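Local coordinates for protein ochratoxinase (Aspergillus niger, PDB 4C65) that hydrolyses the amide bond of ochratoxin A with the help of zinc, releasing phenylalanine, and acts as a carboxypeptidase on C-terminal aromatic residues, at residues Ser267-Glu271 against Glu272-Leu276. Residues are numbered along the deposited sequence; the frame is centred on the assembly and turned at random.
Sequences SYADE and EVWEL
Asp270 O accepts from Trp274 N at 3.0 Å (N-H...O 165°), and Glu271 O accepts from Glu275 N at 3.1 Å, so regular helical turns begin straight after the loop. This is an N-capped helix start in the TIM-barrel domain of an amidohydrolase: strand 262-263 leads through the loop into helix 271-280. Asp270 is the N-cap. Its OD1 receives Val273 N at 3.2 Å in a nearly straight bond. A chi1 of 57° tucks the carboxylate in beside both backbone neighbours of CA, bringing OD1 round to this N-H. The other oxygen, OD2, forms a salt bridge with Lys249, which also pairs with Glu272 OE1. One lysine thus bridges the two carboxylates and probably eases the repulsion between them.

Val273 packs its side chain against the loop. Its CG2 comes within 3.3 Å of Asp270 OD1, the oxygen that takes the capping bond, while CG1 packs on the methyl group of Ala269, 3.7 Å from its CB. The indole of Trp274 folds back over the entering backbone, with CG anti to its own carbonyl carbon (chi1 -52°). Ala269 CB approaches the ring obliquely, 3.6 Å from NE1. That nitrogen makes a weak hydrogen bond to Ala320 O of helix 304-327. Asp270 O and Glu271 N lie over one face of the indole, both displaced toward its rim; the carbonyl oxygen is the nearer, with Asp270 O 3.2 Å from Trp274 CD2.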
loop_
_atom_site.group_PDB
_atom_site.type_symbol
_atom_site.label_atom_id
_atom_site.label_comp_id
_atom_site.label_asym_id
_atom_site.label_seq_id
_atom_site.Cartn_x
_atom_site.Cartn_y
_atom_site.Cartn_z
ATOM N N SER A 267 -35.780 9.985 20.443
ATOM C CA SER A 267 -36.011 11.110 21.349
ATOM C C SER A 267 -37.038 12.158 20.904
ATOM O O SER A 267 -37.617 12.835 21.752
ATOM C CB SER A 267 -34.677 11.807 21.652
ATOM O OG SER A 267 -33.752 10.868 22.156
ATOM N N TYR A 268 -37.242 12.335 19.601
ATOM C CA TYR A 268 -38.191 13.354 19.125
ATOM C C TYR A 268 -39.388 12.730 18.414
ATOM O O TYR A 268 -39.981 13.331 17.522
ATOM C CB TYR A 268 -37.462 14.404 18.240
ATOM C CG TYR A 268 -36.583 15.308 19.049
ATOM C CD1 TYR A 268 -37.088 16.481 19.618
ATOM C CD2 TYR A 268 -35.272 14.975 19.296
ATOM C CE1 TYR A 268 -36.286 17.300 20.395
ATOM C CE2 TYR A 268 -34.471 15.776 20.085
ATOM C CZ TYR A 268 -34.984 16.935 20.628
ATOM O OH TYR A 268 -34.166 17.713 21.395
ATOM N N ALA A 269 -39.722 11.507 18.802
ATOM C CA ALA A 269 -40.937 10.872 18.318
ATOM C C ALA A 269 -42.130 11.672 18.786
ATOM O O ALA A 269 -42.229 12.015 19.954
ATOM C CB ALA A 269 -41.038 9.456 18.825
ATOM N N ASP A 270 -43.024 11.985 17.863
ATOM C CA ASP A 270 -44.246 12.709 18.178
ATOM C C ASP A 270 -45.403 11.895 17.639
ATOM O O ASP A 270 -45.202 10.749 17.229
ATOM C CB ASP A 270 -44.220 14.095 17.549
ATOM C CG ASP A 270 -44.018 14.056 16.051
ATOM O OD1 ASP A 270 -44.003 12.967 15.447
ATOM O OD2 ASP A 270 -43.869 15.154 15.462
ATOM N N GLU A 271 -46.606 12.470 17.632
ATOM C CA GLU A 271 -47.788 11.740 17.203
ATOM C C GLU A 271 -47.617 11.102 15.829
ATOM O O GLU A 271 -47.957 9.942 15.651
ATOM C CB GLU A 271 -49.034 12.608 17.252
ATOM C CG GLU A 271 -50.270 11.762 17.029
ATOM C CD GLU A 271 -51.603 12.504 17.026
ATOM O OE1 GLU A 271 -51.746 13.658 17.508
ATOM O OE2 GLU A 271 -52.579 11.907 16.506
ATOM N N GLU A 272 -47.086 11.849 14.871
ATOM C CA GLU A 272 -46.879 11.333 13.526
ATOM C C GLU A 272 -45.994 10.078 13.512
ATOM O O GLU A 272 -46.315 9.105 12.834
ATOM C CB GLU A 272 -46.272 12.421 12.632
ATOM C CG GLU A 272 -45.820 11.915 11.268
ATOM C CD GLU A 272 -45.400 13.020 10.316
ATOM O OE1 GLU A 272 -45.178 14.171 10.765
ATOM O OE2 GLU A 272 -45.278 12.725 9.114
ATOM N N VAL A 273 -44.892 10.107 14.274
ATOM C CA VAL A 273 -43.975 8.968 14.415
ATOM C C VAL A 273 -44.651 7.736 15.048
ATOM O O VAL A 273 -44.501 6.622 14.549
ATOM C CB VAL A 273 -42.764 9.340 15.284
ATOM C CG1 VAL A 273 -41.878 8.133 15.521
ATOM C CG2 VAL A 273 -41.956 10.448 14.622
ATOM N N TRP A 274 -45.391 7.942 16.133
ATOM C CA TRP A 274 -46.049 6.831 16.819
ATOM C C TRP A 274 -46.993 6.095 15.869
ATOM O O TRP A 274 -46.948 4.862 15.767
ATOM C CB TRP A 274 -46.812 7.296 18.061
ATOM C CG TRP A 274 -45.997 8.140 19.015
ATOM C CD1 TRP A 274 -44.679 7.996 19.306
ATOM C CD2 TRP A 274 -46.465 9.244 19.809
ATOM N NE1 TRP A 274 -44.291 8.942 20.228
ATOM C CE2 TRP A 274 -45.369 9.722 20.548
ATOM C CE3 TRP A 274 -47.701 9.882 19.947
ATOM C CZ2 TRP A 274 -45.464 10.819 21.400
ATOM C CZ3 TRP A 274 -47.805 10.964 20.827
ATOM C CH2 TRP A 274 -46.693 11.420 21.540
ATOM N N GLU A 275 -47.822 6.848 15.156
ATOM C CA GLU A 275 -48.751 6.265 14.192
ATOM C C GLU A 275 -48.035 5.502 13.090
ATOM O O GLU A 275 -48.439 4.390 12.747
ATOM C CB GLU A 275 -49.646 7.350 13.567
ATOM C CG GLU A 275 -50.667 7.904 14.546
ATOM C CD GLU A 275 -51.364 6.794 15.319
ATOM O OE1 GLU A 275 -51.907 5.877 14.658
ATOM O OE2 GLU A 275 -51.335 6.810 16.584
ATOM N N LEU A 276 -46.981 6.098 12.531
ATOM C CA LEU A 276 -46.188 5.427 11.517
ATOM C C LEU A 276 -45.598 4.126 12.039
ATOM O O LEU A 276 -45.566 3.120 11.311
ATOM C CB LEU A 276 -45.049 6.315 10.985
ATOM C CG LEU A 276 -45.421 7.287 9.870
ATOM C CD1 LEU A 276 -44.258 8.239 9.590
ATOM C CD2 LEU A 276 -45.798 6.552 8.594
#